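Local coordinates for protein dihydroorotase (Campylobacter jejuni subsp. jejuni, PDB 3PNU) that probably catalyses the reversible cyclisation of N-carbamoyl-L-aspartate to (S)-dihydroorotate in de novo pyrimidine synthesis, using two zinc ions per subunit, at residues A[35-40]-A[78-83]; A[57-62]-A[74-79]; A[156-161]-A[170-175]. All coordinates share one frame; numbering follows the deposited sequence.

Overall arrangement
All three contacts tie a segment at the C-terminal end of a barrel strand to a helix of the TIM barrel. Interactions 1 and 2 are neighbours, their centres about 6 Å apart: both use helix 70-84, share M78 and R79, and rest on the adjacent parallel strands 31-35 and 56-59. Interaction 3 follows later in the chain, where the loop after strand 152-154 meets helix 170-179; its centre lies about 30 Å from that of interaction 1 and about 27 Å from that of interaction 2. The strand ends concerned carry or adjoin zinc ligands, H34 and H36 in one region and H155 in the other, placing the contacts beside two parts of the binuclear zinc centre.

Interaction 1. Residues A[35-40]-A[78-83]; sequences LHLRDN and MRILKA. With ZN (zinc ion), chain D.
D39 and R79 form a two-pronged salt bridge between segment 35-40 and residues 78-83 of helix 70-84. R79 NE gives its hydrogen to D39 OD1 at 2.8 Å, with an N-H...O angle of 153°, and meets the syn lone pair of that oxygen. The second prong, from R79 NH2 to D39 OD2, is equally short at 2.8 Å but bent to 126°, and is weak as a hydrogen bond. The carboxylate and guanidinium planes are turned 31° apart. R79 reaches the loop through a chain bent at chi3, which swings the NE and NH2 side of its guanidinium round to the acid. D39 OD1 also takes a weak bond from the backbone N of N40, 2.6 Å away.

Deeper in, L37 and I80 cross at about a right angle. The CD1 methyl of L37 lies 3.7 Å from CG2 of I80, and CD1 of I80 borders the same methyl. L43 of helix 40-51 and I59 of strand 56-59 touch both side chains, making this part of the layer between barrel strands and outer helices.

On the inner side of the loop, H36 binds a zinc ion through NE2 at 2.2 Å; H34, D261 and the carboxylated K116 are further ligands of that zinc, and a water lies 2.4 Å from the metal. H36 ND1 and N62 OD1 share a weak hydrogen bond. H36, L37 and R38 are also predicted to contact substrate. The ion pair and the leucine-isoleucine contact thus hold the outer side of a metal-bearing loop to helix 70-84, and the positive charge of R79 would be expected to favour an ionised D39.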
loop_
_atom_site.group_PDB
_atom_site.type_symbol
_atom_site.label_atom_id
_atom_site.label_comp_id
_atom_site.label_asym_id
_atom_site.label_seq_id
_atom_site.Cartn_x
_atom_site.Cartn_y
_atom_site.Cartn_z
ATOM N N LEU A 35 19.858 -2.080 12.906
ATOM C CA LEU A 35 20.397 -1.180 11.894
ATOM C C LEU A 35 21.003 -1.873 10.693
ATOM O O LEU A 35 21.682 -2.874 10.831
ATOM C CB LEU A 35 21.501 -0.317 12.546
ATOM C CG LEU A 35 22.191 0.817 11.752
ATOM C CD1 LEU A 35 21.168 1.813 11.205
ATOM C CD2 LEU A 35 23.229 1.558 12.638
ATOM N N HIS A 36 20.757 -1.309 9.510
ATOM C CA HIS A 36 21.345 -1.810 8.247
ATOM C C HIS A 36 22.384 -0.811 7.745
ATOM O O HIS A 36 22.059 0.347 7.493
ATOM C CB HIS A 36 20.266 -2.006 7.182
ATOM C CG HIS A 36 19.305 -3.093 7.510
ATOM N ND1 HIS A 36 19.567 -4.424 7.242
ATOM C CD2 HIS A 36 18.094 -3.057 8.101
ATOM C CE1 HIS A 36 18.551 -5.155 7.660
ATOM N NE2 HIS A 36 17.646 -4.349 8.183
ATOM N N LEU A 37 23.629 -1.261 7.617
ATOM C CA LEU A 37 24.740 -0.407 7.159
ATOM C C LEU A 37 25.249 -0.782 5.764
ATOM O O LEU A 37 26.187 -0.168 5.244
ATOM C CB LEU A 37 25.920 -0.508 8.135
ATOM C CG LEU A 37 25.778 0.108 9.520
ATOM C CD1 LEU A 37 27.055 -0.161 10.346
ATOM C CD2 LEU A 37 25.492 1.590 9.404
ATOM N N ARG A 38 24.649 -1.807 5.171
ATOM C CA ARG A 38 25.027 -2.248 3.830
ATOM C C ARG A 38 26.518 -2.610 3.758
ATOM O O ARG A 38 27.033 -3.290 4.653
ATOM C CB ARG A 38 24.660 -1.178 2.799
ATOM C CG ARG A 38 23.200 -0.755 2.824
ATOM C CD ARG A 38 22.238 -1.957 2.713
ATOM N NE ARG A 38 20.856 -1.494 2.671
ATOM C CZ ARG A 38 19.791 -2.272 2.827
ATOM N NH1 ARG A 38 19.934 -3.569 3.064
ATOM N NH2 ARG A 38 18.576 -1.740 2.765
ATOM N N ASP A 39 27.221 -2.173 2.709
ATOM C CA ASP A 39 28.631 -2.521 2.596
ATOM C C ASP A 39 29.358 -1.663 1.574
ATOM O O ASP A 39 28.772 -0.781 0.955
ATOM C CB ASP A 39 28.755 -3.992 2.186
ATOM C CG ASP A 39 30.052 -4.612 2.645
ATOM O OD1 ASP A 39 30.872 -3.869 3.214
ATOM O OD2 ASP A 39 30.238 -5.841 2.467
ATOM N N ASN A 40 30.654 -1.928 1.432
ATOM C CA ASN A 40 31.483 -1.279 0.442
ATOM C C ASN A 40 31.292 0.224 0.500
ATOM O O ASN A 40 31.357 0.805 1.580
ATOM C CB ASN A 40 31.145 -1.842 -0.939
ATOM C CG ASN A 40 31.169 -3.358 -0.969
ATOM O OD1 ASN A 40 31.934 -4.004 -0.246
ATOM N ND2 ASN A 40 30.325 -3.938 -1.813
ATOM N N MET A 78 35.593 -5.065 10.491
ATOM C CA MET A 78 36.735 -4.214 10.195
ATOM C C MET A 78 36.285 -3.090 9.282
ATOM O O MET A 78 36.566 -1.918 9.552
ATOM C CB MET A 78 37.895 -4.998 9.546
ATOM C CG MET A 78 38.568 -6.052 10.457
ATOM S SD MET A 78 39.238 -5.425 12.042
ATOM C CE MET A 78 39.920 -6.946 12.758
ATOM N N ARG A 79 35.565 -3.441 8.214
ATOM C CA ARG A 79 35.090 -2.430 7.263
ATOM C C ARG A 79 34.237 -1.382 7.969
ATOM O O ARG A 79 34.372 -0.192 7.706
ATOM C CB ARG A 79 34.328 -3.061 6.078
ATOM C CG ARG A 79 35.156 -4.018 5.225
ATOM C CD ARG A 79 34.491 -4.330 3.864
ATOM N NE ARG A 79 33.288 -5.154 3.958
ATOM C CZ ARG A 79 33.297 -6.485 3.989
ATOM N NH1 ARG A 79 34.442 -7.151 3.959
ATOM N NH2 ARG A 79 32.162 -7.163 4.071
ATOM N N ILE A 80 33.369 -1.823 8.880
ATOM C CA ILE A 80 32.523 -0.884 9.624
ATOM C C ILE A 80 33.395 0.043 10.456
ATOM O O ILE A 80 33.227 1.259 10.412
ATOM C CB ILE A 80 31.490 -1.583 10.560
ATOM C CG1 ILE A 80 30.562 -2.499 9.761
ATOM C CG2 ILE A 80 30.656 -0.534 11.288
ATOM C CD1 ILE A 80 29.671 -3.353 10.592
ATOM N N LEU A 81 34.327 -0.532 11.209
ATOM C CA LEU A 81 35.226 0.271 12.058
ATOM C C LEU A 81 35.977 1.357 11.282
ATOM O O LEU A 81 36.114 2.480 11.769
ATOM C CB LEU A 81 36.194 -0.624 12.824
ATOM C CG LEU A 81 35.536 -1.472 13.914
ATOM C CD1 LEU A 81 36.572 -2.417 14.523
ATOM C CD2 LEU A 81 34.879 -0.592 14.994
ATOM N N LYS A 82 36.467 1.026 10.087
ATOM C CA LYS A 82 37.137 2.032 9.255
ATOM C C LYS A 82 36.178 3.130 8.852
ATOM O O LYS A 82 36.491 4.300 8.962
ATOM C CB LYS A 82 37.704 1.439 7.964
ATOM C CG LYS A 82 39.077 0.760 8.060
ATOM C CD LYS A 82 39.630 0.459 6.641
ATOM C CE LYS A 82 39.786 1.749 5.773
ATOM N NZ LYS A 82 40.186 1.472 4.352
ATOM N N ALA A 83 35.005 2.727 8.375
ATOM C CA ALA A 83 33.986 3.656 7.891
ATOM C C ALA A 83 33.527 4.677 8.927
ATOM O O ALA A 83 33.085 5.771 8.570
ATOM C CB ALA A 83 32.790 2.868 7.361
HETATM ZN ZN ZN D . 15.802 -4.893 9.295
HETATM O O HOH W 1 13.499 -4.976 8.595
#

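Interaction 2. Residues A[57-62]-A[74-79]; sequences AVIMPN and KAYKMR
I59 lays its CG2 methyl against the phenol end of Y76, 3.6 Å from CE2 of the tyrosine and 3.7 Å from its OH. The methyl reaches the ring obliquely, and the two side chains lean past each other instead of stacking. CG2 of I59 stands anti to the backbone N, which carries it out from the strand; on the helix, CG of Y76 is likewise anti to its N (chi1 179°), extending the ring across to the barrel wall.

Past the methyl, the hydroxyl has polar neighbours. One water lies 3.0 Å from Y76 OH; it also sits near the carbonyl O of M60, but at 2.4 Å that leg is too short to be trusted, and a water bridge to the backbone just beyond the strand remains doubtful. Y76 OH is also in a weak hydrogen bond with R38 O, in the loop after strand 31-35.

Strand 56-59 and helix 70-84 are the first two elements of a beta-alpha-beta unit completed by strand 90-93, the repeating element of the TIM barrel. Y76 also touches M93 on the third element and L43 on helix 40-51, while I59 packs on P91.

The CB of M60 points away from the helix, and its side chain touches H34 and H36, both zinc ligands. N62, two residues on, is predicted to bind substrate. On the helix itself, CA of Y76 lies 3.6 Å above the plane of the R79 guanidinium, over its centre.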
loop_
_atom_site.group_PDB
_atom_site.type_symbol
_atom_site.label_atom_id
_atom_site.label_comp_id
_atom_site.label_asym_id
_atom_site.label_seq_id
_atom_site.Cartn_x
_atom_site.Cartn_y
_atom_site.Cartn_z
ATOM N N ALA A 57 25.288 -0.200 17.944
ATOM C CA ALA A 57 24.118 -0.584 17.153
ATOM C C ALA A 57 24.187 -2.034 16.745
ATOM O O ALA A 57 25.268 -2.536 16.442
ATOM C CB ALA A 57 24.009 0.293 15.931
ATOM N N VAL A 58 23.045 -2.727 16.777
ATOM C CA VAL A 58 23.006 -4.101 16.300
ATOM C C VAL A 58 23.049 -3.973 14.778
ATOM O O VAL A 58 22.214 -3.273 14.194
ATOM C CB VAL A 58 21.746 -4.869 16.734
ATOM C CG1 VAL A 58 21.779 -6.263 16.146
ATOM C CG2 VAL A 58 21.636 -4.939 18.253
ATOM N N ILE A 59 24.032 -4.628 14.153
ATOM C CA ILE A 59 24.251 -4.567 12.705
ATOM C C ILE A 59 23.661 -5.812 12.070
ATOM O O ILE A 59 24.123 -6.941 12.338
ATOM C CB ILE A 59 25.763 -4.503 12.376
ATOM C CG1 ILE A 59 26.460 -3.450 13.258
ATOM C CG2 ILE A 59 26.008 -4.250 10.857
ATOM C CD1 ILE A 59 25.848 -2.082 13.186
ATOM N N MET A 60 22.628 -5.634 11.247
ATOM C CA MET A 60 21.978 -6.799 10.632
ATOM C C MET A 60 22.860 -7.384 9.536
ATOM O O MET A 60 23.593 -6.644 8.872
ATOM C CB MET A 60 20.568 -6.469 10.167
ATOM C CG MET A 60 19.644 -6.048 11.331
ATOM S SD MET A 60 19.564 -7.344 12.594
ATOM C CE MET A 60 18.482 -6.593 13.808
ATOM N N PRO A 61 22.801 -8.712 9.351
ATOM C CA PRO A 61 23.681 -9.396 8.446
ATOM C C PRO A 61 23.119 -9.693 7.064
ATOM O O PRO A 61 23.667 -10.563 6.369
ATOM C CB PRO A 61 23.871 -10.732 9.167
ATOM C CG PRO A 61 22.502 -11.008 9.762
ATOM C CD PRO A 61 21.826 -9.658 9.924
ATOM N N ASN A 62 22.050 -9.009 6.659
ATOM C CA ASN A 62 21.431 -9.299 5.356
ATOM C C ASN A 62 22.229 -8.718 4.188
ATOM O O ASN A 62 21.764 -7.835 3.467
ATOM C CB ASN A 62 19.954 -8.846 5.322
ATOM C CG ASN A 62 19.797 -7.361 5.480
ATOM O OD1 ASN A 62 20.593 -6.719 6.149
ATOM N ND2 ASN A 62 18.758 -6.797 4.864
ATOM N N LYS A 74 34.114 -10.893 10.804
ATOM C CA LYS A 74 35.279 -10.090 11.226
ATOM C C LYS A 74 35.618 -9.093 10.129
ATOM O O LYS A 74 35.807 -7.904 10.386
ATOM C CB LYS A 74 36.519 -10.967 11.484
ATOM C CG LYS A 74 37.782 -10.163 11.935
ATOM C CD LYS A 74 39.114 -10.968 11.802
ATOM C CE LYS A 74 39.176 -12.241 12.673
ATOM N NZ LYS A 74 39.145 -11.957 14.145
ATOM N N ALA A 75 35.689 -9.600 8.902
ATOM C CA ALA A 75 36.001 -8.783 7.741
ATOM C C ALA A 75 35.062 -7.580 7.642
ATOM O O ALA A 75 35.513 -6.450 7.481
ATOM C CB ALA A 75 35.926 -9.638 6.470
ATOM N N TYR A 76 33.753 -7.828 7.754
ATOM C CA TYR A 76 32.732 -6.759 7.674
ATOM C C TYR A 76 32.871 -5.784 8.838
ATOM O O TYR A 76 32.766 -4.563 8.663
ATOM C CB TYR A 76 31.334 -7.394 7.628
ATOM C CG TYR A 76 30.167 -6.433 7.562
ATOM C CD1 TYR A 76 30.188 -5.337 6.706
ATOM C CD2 TYR A 76 29.004 -6.670 8.295
ATOM C CE1 TYR A 76 29.120 -4.465 6.627
ATOM C CE2 TYR A 76 27.909 -5.809 8.209
ATOM C CZ TYR A 76 27.972 -4.712 7.379
ATOM O OH TYR A 76 26.907 -3.855 7.291
ATOM N N LYS A 77 33.113 -6.330 10.028
ATOM C CA LYS A 77 33.319 -5.503 11.224
ATOM C C LYS A 77 34.463 -4.530 10.961
ATOM O O LYS A 77 34.323 -3.317 11.165
ATOM C CB LYS A 77 33.645 -6.368 12.440
ATOM C CG LYS A 77 33.837 -5.573 13.732
ATOM C CD LYS A 77 34.006 -6.492 14.947
ATOM C CE LYS A 77 34.035 -5.699 16.242
ATOM N NZ LYS A 77 34.218 -6.564 17.442
ATOM N N MET A 78 35.593 -5.065 10.491
ATOM C CA MET A 78 36.735 -4.214 10.195
ATOM C C MET A 78 36.285 -3.090 9.282
ATOM O O MET A 78 36.566 -1.918 9.552
ATOM C CB MET A 78 37.895 -4.998 9.546
ATOM C CG MET A 78 38.568 -6.052 10.457
ATOM S SD MET A 78 39.238 -5.425 12.042
ATOM C CE MET A 78 39.920 -6.946 12.758
ATOM N N ARG A 79 35.565 -3.441 8.214
ATOM C CA ARG A 79 35.090 -2.430 7.263
ATOM C C ARG A 79 34.237 -1.382 7.969
ATOM O O ARG A 79 34.372 -0.192 7.706
ATOM C CB ARG A 79 34.328 -3.061 6.078
ATOM C CG ARG A 79 35.156 -4.018 5.225
ATOM C CD ARG A 79 34.491 -4.330 3.864
ATOM N NE ARG A 79 33.288 -5.154 3.958
ATOM C CZ ARG A 79 33.297 -6.485 3.989
ATOM N NH1 ARG A 79 34.442 -7.151 3.959
ATOM N NH2 ARG A 79 32.162 -7.163 4.071
HETATM O O HOH W 2 24.069 -4.385 8.052
#

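Interaction 3. Residues A[156-161]-A[170-175]; sequences GETNDF and AKIYEK
G156 meets the phenol end of Y173, with its CA 3.4 Å from the tyrosine OH and about 4.0 Å from CZ, approaching the ring obliquely. The backbone N of G156 is also near, 3.3 Å from Y173 OH, but the angle is too poor for a direct hydrogen bond. A water makes the link instead: it sits at the ring edge, in plane, 2.7 Å from Y173 OH, and accepts a weak bond from the N of G156. CG of Y173 lies beside its own backbone N (chi1 -81°), which brings the hydroxyl up to the glycine backbone.

Further along the loop, the CG2 methyl of T158 faces CD1 of I172 at 4.5 Å, a loose apolar contact. Beyond it D160 and K171 are joined through a second water, which gives a hydrogen to D160 OD2 and accepts one from K171 NZ at 2.6 Å. D160 OD2 and K171 NZ themselves are 5.0 Å apart.

These segments belong to a strand-loop-helix portion of the TIM barrel, in which the chain leaves strand 152-154, passes through the loop and returns along helix 170-179. H155, immediately before G156, is a ligand of the second zinc ion, and H189, another of its ligands, is close by.

T158 and D160 are linked by a weak bond from the N of D160 to T158 OG1, and N168 hydrogen-bonds to D160 OD2. Y173 is wedged among I185 and M187 of strand 185-187 and L195 and L198 of helix 193-201, with the ring of F169 edge-to-face against it.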
loop_
_atom_site.group_PDB
_atom_site.type_symbol
_atom_site.label_atom_id
_atom_site.label_comp_id
_atom_site.label_asym_id
_atom_site.label_seq_id
_atom_site.Cartn_x
_atom_site.Cartn_y
_atom_site.Cartn_z
ATOM N N GLY A 156 9.635 -11.064 12.070
ATOM C CA GLY A 156 8.378 -11.828 12.207
ATOM C C GLY A 156 7.241 -11.587 11.217
ATOM O O GLY A 156 6.288 -10.885 11.511
ATOM N N GLU A 157 7.334 -12.207 10.051
ATOM C CA GLU A 157 6.302 -12.097 9.025
ATOM C C GLU A 157 6.200 -13.372 8.242
ATOM O O GLU A 157 7.225 -13.968 7.900
ATOM C CB GLU A 157 6.605 -10.991 8.015
ATOM C CG GLU A 157 6.352 -9.607 8.493
ATOM C CD GLU A 157 6.432 -8.581 7.369
ATOM O OE1 GLU A 157 7.469 -8.492 6.667
ATOM O OE2 GLU A 157 5.451 -7.852 7.205
ATOM N N THR A 158 4.958 -13.781 7.974
ATOM C CA THR A 158 4.679 -14.940 7.136
ATOM C C THR A 158 4.545 -14.390 5.713
ATOM O O THR A 158 4.832 -13.204 5.478
ATOM C CB THR A 158 3.364 -15.621 7.511
ATOM O OG1 THR A 158 2.296 -14.700 7.306
ATOM C CG2 THR A 158 3.369 -16.104 8.970
ATOM N N ASN A 159 4.103 -15.244 4.786
ATOM C CA ASN A 159 3.888 -14.899 3.376
ATOM C C ASN A 159 2.405 -14.771 3.020
ATOM O O ASN A 159 2.029 -14.784 1.859
ATOM C CB ASN A 159 4.542 -15.950 2.484
ATOM C CG ASN A 159 6.052 -15.916 2.578
ATOM O OD1 ASN A 159 6.650 -14.841 2.601
ATOM N ND2 ASN A 159 6.676 -17.087 2.620
ATOM N N ASP A 160 1.575 -14.624 4.036
ATOM C CA ASP A 160 0.153 -14.437 3.868
ATOM C C ASP A 160 -0.141 -13.017 3.332
ATOM O O ASP A 160 0.777 -12.270 2.983
ATOM C CB ASP A 160 -0.492 -14.620 5.234
ATOM C CG ASP A 160 -0.272 -16.002 5.793
ATOM O OD1 ASP A 160 -0.280 -16.938 4.976
ATOM O OD2 ASP A 160 -0.111 -16.158 7.028
ATOM N N PHE A 161 -1.416 -12.648 3.283
ATOM C CA PHE A 161 -1.830 -11.325 2.871
ATOM C C PHE A 161 -1.032 -10.287 3.662
ATOM O O PHE A 161 -0.943 -10.361 4.886
ATOM C CB PHE A 161 -3.328 -11.161 3.114
ATOM C CG PHE A 161 -3.876 -9.845 2.660
ATOM C CD1 PHE A 161 -3.998 -9.564 1.312
ATOM C CD2 PHE A 161 -4.297 -8.899 3.576
ATOM C CE1 PHE A 161 -4.507 -8.346 0.878
ATOM C CE2 PHE A 161 -4.819 -7.694 3.148
ATOM C CZ PHE A 161 -4.922 -7.418 1.797
ATOM N N ALA A 170 2.435 -14.516 14.900
ATOM C CA ALA A 170 2.329 -14.621 16.347
ATOM C C ALA A 170 2.376 -16.065 16.859
ATOM O O ALA A 170 3.044 -16.353 17.856
ATOM C CB ALA A 170 1.041 -13.935 16.819
ATOM N N LYS A 171 1.682 -16.970 16.183
ATOM C CA LYS A 171 1.626 -18.375 16.622
ATOM C C LYS A 171 3.005 -18.980 16.558
ATOM O O LYS A 171 3.316 -19.837 17.362
ATOM C CB LYS A 171 0.635 -19.211 15.774
ATOM C CG LYS A 171 1.084 -19.417 14.315
ATOM C CD LYS A 171 -0.121 -19.638 13.371
ATOM C CE LYS A 171 0.268 -19.378 11.930
ATOM N NZ LYS A 171 -0.867 -18.864 11.156
ATOM N N ILE A 172 3.830 -18.539 15.609
ATOM C CA ILE A 172 5.196 -19.037 15.520
ATOM C C ILE A 172 6.046 -18.557 16.718
ATOM O O ILE A 172 6.664 -19.363 17.406
ATOM C CB ILE A 172 5.844 -18.644 14.204
ATOM C CG1 ILE A 172 5.087 -19.323 13.057
ATOM C CG2 ILE A 172 7.319 -19.051 14.191
ATOM C CD1 ILE A 172 5.520 -18.893 11.710
ATOM N N TYR A 173 6.085 -17.255 16.974
ATOM C CA TYR A 173 6.800 -16.757 18.138
ATOM C C TYR A 173 6.341 -17.457 19.416
ATOM O O TYR A 173 7.116 -17.657 20.337
ATOM C CB TYR A 173 6.526 -15.272 18.381
ATOM C CG TYR A 173 7.303 -14.331 17.560
ATOM C CD1 TYR A 173 8.704 -14.440 17.474
ATOM C CD2 TYR A 173 6.687 -13.258 16.921
ATOM C CE1 TYR A 173 9.437 -13.554 16.738
ATOM C CE2 TYR A 173 7.444 -12.335 16.187
ATOM C CZ TYR A 173 8.803 -12.493 16.095
ATOM O OH TYR A 173 9.552 -11.598 15.370
ATOM N N GLU A 174 5.061 -17.777 19.476
ATOM C CA GLU A 174 4.503 -18.393 20.649
ATOM C C GLU A 174 5.043 -19.818 20.821
ATOM O O GLU A 174 5.434 -20.196 21.926
ATOM C CB GLU A 174 2.970 -18.361 20.582
ATOM C CG GLU A 174 2.299 -18.692 21.899
ATOM C CD GLU A 174 0.827 -18.303 21.956
ATOM O OE1 GLU A 174 0.223 -18.061 20.884
ATOM O OE2 GLU A 174 0.285 -18.239 23.085
ATOM N N LYS A 175 5.114 -20.595 19.743
ATOM C CA LYS A 175 5.597 -21.955 19.881
ATOM C C LYS A 175 7.103 -21.976 20.172
ATOM O O LYS A 175 7.577 -22.795 20.961
ATOM C CB LYS A 175 5.232 -22.845 18.693
ATOM C CG LYS A 175 6.110 -22.750 17.479
ATOM C CD LYS A 175 5.761 -23.883 16.493
ATOM C CE LYS A 175 6.695 -23.858 15.297
ATOM N NZ LYS A 175 6.388 -24.907 14.293
HETATM O O HOH W 3 8.670 -9.324 14.319
HETATM O O HOH W 4 -0.254 -18.233 8.741
#